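Long-range contact in ripening-associated protein (Musa acuminata, PDB 4PIT), which binds carbohydrate as a jacalin-related lectin, here carrying dimannose in two pockets of its beta-prism: residues I65-E79 against G90-G102. The protein carries 1 engineered substitution. Numbering follows the deposited sequence.
Sequences IVLQEGEYLVGMAGE and GKLGFSTNKKAYG
In one antiparallel sheet of the jacalin-type beta-prism, strand 73-79 pairs with strand 91-96 as a hairpin, and the loop before the first strand is tied to the 97-99 turn after the second. Classic beta bulges interrupt the ladder where Val-74 and Gly-75 face Ser-95 and where Gly-90 and Lys-91 face Glu-79. Between them, paired backbone bonds join Ala-77 and Gly-93. On the inward face, the Met-76 sulfur lies obliquely beside the Phe-94 ring, SD to CE2 3.4 Å, a Met-aromatic contact, and Leu-73 CD2 packs on Phe-94 CB; Ile-31, Ile-135 and Phe-112 from other strands continue this core. Ile-65, near the end of strand 61-66 of another sheet, sets CG2 over the centre of the Tyr-101 ring, 3.8 Å from its centroid, while Ile-65 CD1 touches Phe-94 CD1 at 3.7 Å. Glu-71, its chain fully extended (chi2 -180°), sends its carboxylate to the hydroxyl end of Tyr-101. Its OE2 accepts from Thr-96 OG1 on the anti lone pair (2.6 Å) and from Tyr-101 OH on the syn side (2.8 Å); OE1 takes the Gln-68 backbone N nearly straight, also at 2.8 Å. Thr-96 OG1 in turn accepts from Lys-98 N and Lys-99 N, an ST turn and ST motif. The Asn-97 amide stacks on one face of the Tyr-72 ring, planes 10° apart, while its ND2 donates to Gly-70 O (3.1 Å) and its OD1 accepts from Tyr-72 N (2.9 Å), which fixes the amide's rotation. With three donors on one buried carboxylate, Glu-71 is probably stabilised as the anion, joining both turns and the Tyr-101 strand through side-chain bonds where the regular ladder has ended.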
loop_
_atom_site.group_PDB
_atom_site.type_symbol
_atom_site.label_atom_id
_atom_site.label_comp_id
_atom_site.label_asym_id
_atom_site.label_seq_id
_atom_site.Cartn_x
_atom_site.Cartn_y
_atom_site.Cartn_z
ATOM N N ILE B 65 -9.448 18.509 -3.704
ATOM C CA ILE B 65 -9.715 17.897 -2.422
ATOM C C ILE B 65 -9.257 18.907 -1.398
ATOM O O ILE B 65 -8.047 19.089 -1.240
ATOM C CB ILE B 65 -9.003 16.530 -2.238
ATOM C CG1 ILE B 65 -9.400 15.552 -3.366
ATOM C CG2 ILE B 65 -9.302 15.949 -0.826
ATOM C CD1 ILE B 65 -8.578 14.222 -3.331
ATOM N N VAL B 66 -10.189 19.633 -0.762
ATOM C CA VAL B 66 -9.834 20.654 0.219
ATOM C C VAL B 66 -10.172 20.097 1.579
ATOM O O VAL B 66 -11.358 19.866 1.874
ATOM C CB VAL B 66 -10.561 22.007 -0.052
ATOM C CG1 VAL B 66 -10.084 23.108 0.903
ATOM C CG2 VAL B 66 -10.394 22.462 -1.493
ATOM N N LEU B 67 -9.155 19.842 2.399
ATOM C CA LEU B 67 -9.391 19.238 3.710
ATOM C C LEU B 67 -10.040 20.196 4.701
ATOM O O LEU B 67 -9.523 21.284 4.950
ATOM C CB LEU B 67 -8.090 18.675 4.297
ATOM C CG LEU B 67 -7.400 17.621 3.416
ATOM C CD1 LEU B 67 -6.033 17.228 4.029
ATOM C CD2 LEU B 67 -8.294 16.391 3.232
ATOM N N GLN B 68 -11.149 19.750 5.291
ATOM C CA GLN B 68 -11.834 20.526 6.334
ATOM C C GLN B 68 -11.082 20.347 7.672
ATOM O O GLN B 68 -10.192 19.487 7.786
ATOM C CB GLN B 68 -13.296 20.070 6.446
ATOM C CG GLN B 68 -14.069 20.254 5.138
ATOM C CD GLN B 68 -15.233 19.306 5.003
ATOM O OE1 GLN B 68 -15.188 18.323 4.245
ATOM N NE2 GLN B 68 -16.310 19.592 5.716
ATOM N N GLU B 69 -11.424 21.152 8.698
ATOM C CA GLU B 69 -10.782 20.959 10.004
ATOM C C GLU B 69 -11.165 19.564 10.488
ATOM O O GLU B 69 -12.317 19.151 10.328
ATOM C CB GLU B 69 -11.197 22.060 11.015
ATOM C CG GLU B 69 -10.366 22.089 12.295
ATOM C CD GLU B 69 -8.872 22.333 12.165
ATOM O OE1 GLU B 69 -8.467 23.165 11.319
ATOM O OE2 GLU B 69 -8.106 21.709 12.934
ATOM N N GLY B 70 -10.170 18.817 10.944
ATOM C CA GLY B 70 -10.357 17.448 11.416
ATOM C C GLY B 70 -10.483 16.402 10.319
ATOM O O GLY B 70 -10.841 15.256 10.597
ATOM N N GLU B 71 -10.209 16.791 9.060
ATOM C CA GLU B 71 -10.280 15.862 7.937
ATOM C C GLU B 71 -8.872 15.529 7.497
ATOM O O GLU B 71 -8.039 16.429 7.366
ATOM C CB GLU B 71 -11.070 16.476 6.785
ATOM C CG GLU B 71 -11.405 15.496 5.665
ATOM C CD GLU B 71 -12.187 16.076 4.501
ATOM O OE1 GLU B 71 -12.314 17.322 4.422
ATOM O OE2 GLU B 71 -12.656 15.283 3.654
ATOM N N TYR B 72 -8.620 14.243 7.269
ATOM C CA TYR B 72 -7.291 13.805 6.848
ATOM C C TYR B 72 -7.389 12.712 5.826
ATOM O O TYR B 72 -8.411 12.026 5.739
ATOM C CB TYR B 72 -6.454 13.330 8.049
ATOM C CG TYR B 72 -7.243 12.547 9.065
ATOM C CD1 TYR B 72 -7.410 11.176 8.938
ATOM C CD2 TYR B 72 -7.813 13.175 10.169
ATOM C CE1 TYR B 72 -8.183 10.453 9.848
ATOM C CE2 TYR B 72 -8.581 12.464 11.089
ATOM C CZ TYR B 72 -8.749 11.099 10.935
ATOM O OH TYR B 72 -9.488 10.382 11.850
ATOM N N LEU B 73 -6.300 12.537 5.040
ATOM C CA LEU B 73 -6.252 11.520 3.993
ATOM C C LEU B 73 -5.963 10.159 4.576
ATOM O O LEU B 73 -4.948 9.977 5.246
ATOM C CB LEU B 73 -5.176 11.881 2.940
ATOM C CG LEU B 73 -5.478 13.174 2.157
ATOM C CD1 LEU B 73 -4.200 13.736 1.524
ATOM C CD2 LEU B 73 -6.599 12.934 1.096
ATOM N N VAL B 74 -6.856 9.190 4.336
ATOM C CA VAL B 74 -6.698 7.852 4.926
ATOM C C VAL B 74 -6.676 6.743 3.879
ATOM O O VAL B 74 -6.713 5.551 4.222
ATOM C CB VAL B 74 -7.785 7.550 5.993
ATOM C CG1 VAL B 74 -7.651 8.493 7.174
ATOM C CG2 VAL B 74 -9.211 7.542 5.402
ATOM N N GLY B 75 -6.624 7.120 2.610
ATOM C CA GLY B 75 -6.582 6.117 1.574
ATOM C C GLY B 75 -6.230 6.725 0.244
ATOM O O GLY B 75 -6.521 7.895 -0.009
ATOM N N MET B 76 -5.674 5.894 -0.630
ATOM C CA MET B 76 -5.317 6.277 -1.983
ATOM C C MET B 76 -5.493 5.068 -2.870
ATOM O O MET B 76 -5.133 3.956 -2.450
ATOM C CB MET B 76 -3.862 6.802 -2.041
ATOM C CG MET B 76 -3.471 7.344 -3.429
ATOM S SD MET B 76 -1.837 8.107 -3.422
ATOM C CE MET B 76 -0.816 6.659 -3.312
ATOM N N ALA B 77 -5.986 5.255 -4.092
ATOM C CA ALA B 77 -6.123 4.132 -5.011
ATOM C C ALA B 77 -6.123 4.643 -6.430
ATOM O O ALA B 77 -6.274 5.835 -6.669
ATOM C CB ALA B 77 -7.413 3.359 -4.723
ATOM N N GLY B 78 -5.981 3.739 -7.380
ATOM C CA GLY B 78 -6.042 4.163 -8.770
ATOM C C GLY B 78 -5.650 3.054 -9.688
ATOM O O GLY B 78 -5.789 1.876 -9.338
ATOM N N GLU B 79 -5.177 3.432 -10.890
ATOM C CA GLU B 79 -4.770 2.507 -11.932
ATOM C C GLU B 79 -3.503 2.970 -12.580
ATOM O O GLU B 79 -3.358 4.176 -12.837
ATOM C CB GLU B 79 -5.832 2.422 -13.031
ATOM C CG GLU B 79 -7.214 2.020 -12.561
ATOM C CD GLU B 79 -7.552 0.561 -12.746
ATOM O OE1 GLU B 79 -6.813 -0.134 -13.479
ATOM O OE2 GLU B 79 -8.594 0.125 -12.205
ATOM N N GLY B 90 -3.174 6.251 -14.681
ATOM C CA GLY B 90 -4.353 6.432 -15.526
ATOM C C GLY B 90 -5.559 6.963 -14.768
ATOM O O GLY B 90 -6.419 7.651 -15.335
ATOM N N LYS B 91 -5.634 6.613 -13.466
ATOM C CA LYS B 91 -6.692 7.021 -12.542
ATOM C C LYS B 91 -6.089 7.202 -11.172
ATOM O O LYS B 91 -5.211 6.418 -10.803
ATOM C CB LYS B 91 -7.813 5.972 -12.465
ATOM C CG LYS B 91 -8.500 5.674 -13.771
ATOM C CD LYS B 91 -9.731 4.835 -13.563
ATOM C CE LYS B 91 -10.367 4.580 -14.897
ATOM N NZ LYS B 91 -11.568 3.694 -14.760
ATOM N N LEU B 92 -6.608 8.162 -10.409
ATOM C CA LEU B 92 -6.139 8.395 -9.038
ATOM C C LEU B 92 -7.270 8.951 -8.194
ATOM O O LEU B 92 -7.912 9.935 -8.552
ATOM C CB LEU B 92 -4.945 9.364 -9.043
ATOM C CG LEU B 92 -4.347 9.747 -7.666
ATOM C CD1 LEU B 92 -3.688 8.538 -7.015
ATOM C CD2 LEU B 92 -3.295 10.826 -7.832
ATOM N N GLY B 93 -7.445 8.353 -7.037
ATOM C CA GLY B 93 -8.419 8.857 -6.086
ATOM C C GLY B 93 -7.907 8.770 -4.669
ATOM O O GLY B 93 -6.862 8.162 -4.405
ATOM N N PHE B 94 -8.668 9.390 -3.746
ATOM C CA PHE B 94 -8.315 9.392 -2.324
ATOM C C PHE B 94 -9.541 9.264 -1.476
ATOM O O PHE B 94 -10.623 9.715 -1.881
ATOM C CB PHE B 94 -7.643 10.728 -1.936
ATOM C CG PHE B 94 -6.257 10.919 -2.495
ATOM C CD1 PHE B 94 -6.067 11.512 -3.740
ATOM C CD2 PHE B 94 -5.140 10.501 -1.780
ATOM C CE1 PHE B 94 -4.774 11.690 -4.260
ATOM C CE2 PHE B 94 -3.842 10.676 -2.307
ATOM C CZ PHE B 94 -3.674 11.270 -3.543
ATOM N N SER B 95 -9.355 8.747 -0.265
ATOM C CA SER B 95 -10.374 8.693 0.774
ATOM C C SER B 95 -9.934 9.543 1.937
ATOM O O SER B 95 -8.761 9.550 2.282
ATOM C CB SER B 95 -10.563 7.256 1.286
ATOM O OG SER B 95 -10.797 6.343 0.231
ATOM N N THR B 96 -10.868 10.257 2.547
ATOM C CA THR B 96 -10.604 10.928 3.807
ATOM C C THR B 96 -11.473 10.231 4.840
ATOM O O THR B 96 -12.268 9.356 4.505
ATOM C CB THR B 96 -10.843 12.437 3.777
ATOM O OG1 THR B 96 -12.260 12.674 3.754
ATOM C CG2 THR B 96 -10.120 13.157 2.641
ATOM N N ASN B 97 -11.348 10.642 6.099
ATOM C CA ASN B 97 -12.200 10.092 7.143
ATOM C C ASN B 97 -13.645 10.603 6.966
ATOM O O ASN B 97 -14.539 10.120 7.659
ATOM C CB ASN B 97 -11.638 10.468 8.515
ATOM C CG ASN B 97 -11.490 11.960 8.724
ATOM O OD1 ASN B 97 -10.990 12.690 7.866
ATOM N ND2 ASN B 97 -11.898 12.455 9.890
ATOM N N LYS B 98 -13.877 11.559 6.038
ATOM C CA LYS B 98 -15.201 12.134 5.785
ATOM C C LYS B 98 -15.831 11.582 4.505
ATOM O O LYS B 98 -17.045 11.335 4.498
ATOM C CB LYS B 98 -15.156 13.666 5.763
ATOM C CG LYS B 98 -14.700 14.249 7.104
ATOM C CD LYS B 98 -15.416 15.539 7.498
ATOM C CE LYS B 98 -15.143 15.940 8.943
ATOM N NZ LYS B 98 -15.490 14.868 9.926
ATOM N N LYS B 99 -15.044 11.383 3.422
ATOM C CA LYS B 99 -15.630 10.847 2.201
ATOM C C LYS B 99 -14.593 10.389 1.197
ATOM O O LYS B 99 -13.409 10.615 1.381
ATOM C CB LYS B 99 -16.543 11.884 1.532
ATOM C CG LYS B 99 -15.871 13.183 1.191
ATOM C CD LYS B 99 -16.712 13.882 0.127
ATOM C CE LYS B 99 -16.636 15.375 0.231
ATOM N N ALA B 100 -15.080 9.804 0.108
ATOM C CA ALA B 100 -14.262 9.356 -1.011
ATOM C C ALA B 100 -14.220 10.433 -2.102
ATOM O O ALA B 100 -15.226 11.115 -2.379
ATOM C CB ALA B 100 -14.816 8.064 -1.569
ATOM N N TYR B 101 -13.050 10.576 -2.743
ATOM C CA TYR B 101 -12.860 11.537 -3.819
ATOM C C TYR B 101 -12.365 10.815 -5.037
ATOM O O TYR B 101 -11.437 9.989 -4.947
ATOM C CB TYR B 101 -11.860 12.640 -3.416
ATOM C CG TYR B 101 -12.307 13.513 -2.257
ATOM C CD1 TYR B 101 -12.100 13.115 -0.942
ATOM C CD2 TYR B 101 -12.909 14.754 -2.481
ATOM C CE1 TYR B 101 -12.493 13.909 0.128
ATOM C CE2 TYR B 101 -13.291 15.569 -1.410
ATOM C CZ TYR B 101 -13.072 15.139 -0.107
ATOM O OH TYR B 101 -13.433 15.892 0.991
ATOM N N GLY B 102 -12.970 11.126 -6.180
ATOM C CA GLY B 102 -12.575 10.487 -7.414
ATOM C C GLY B 102 -13.034 9.046 -7.511
ATOM O O GLY B 102 -14.077 8.675 -6.957
HETATM O O HOH W 1 -13.668 18.498 1.668
#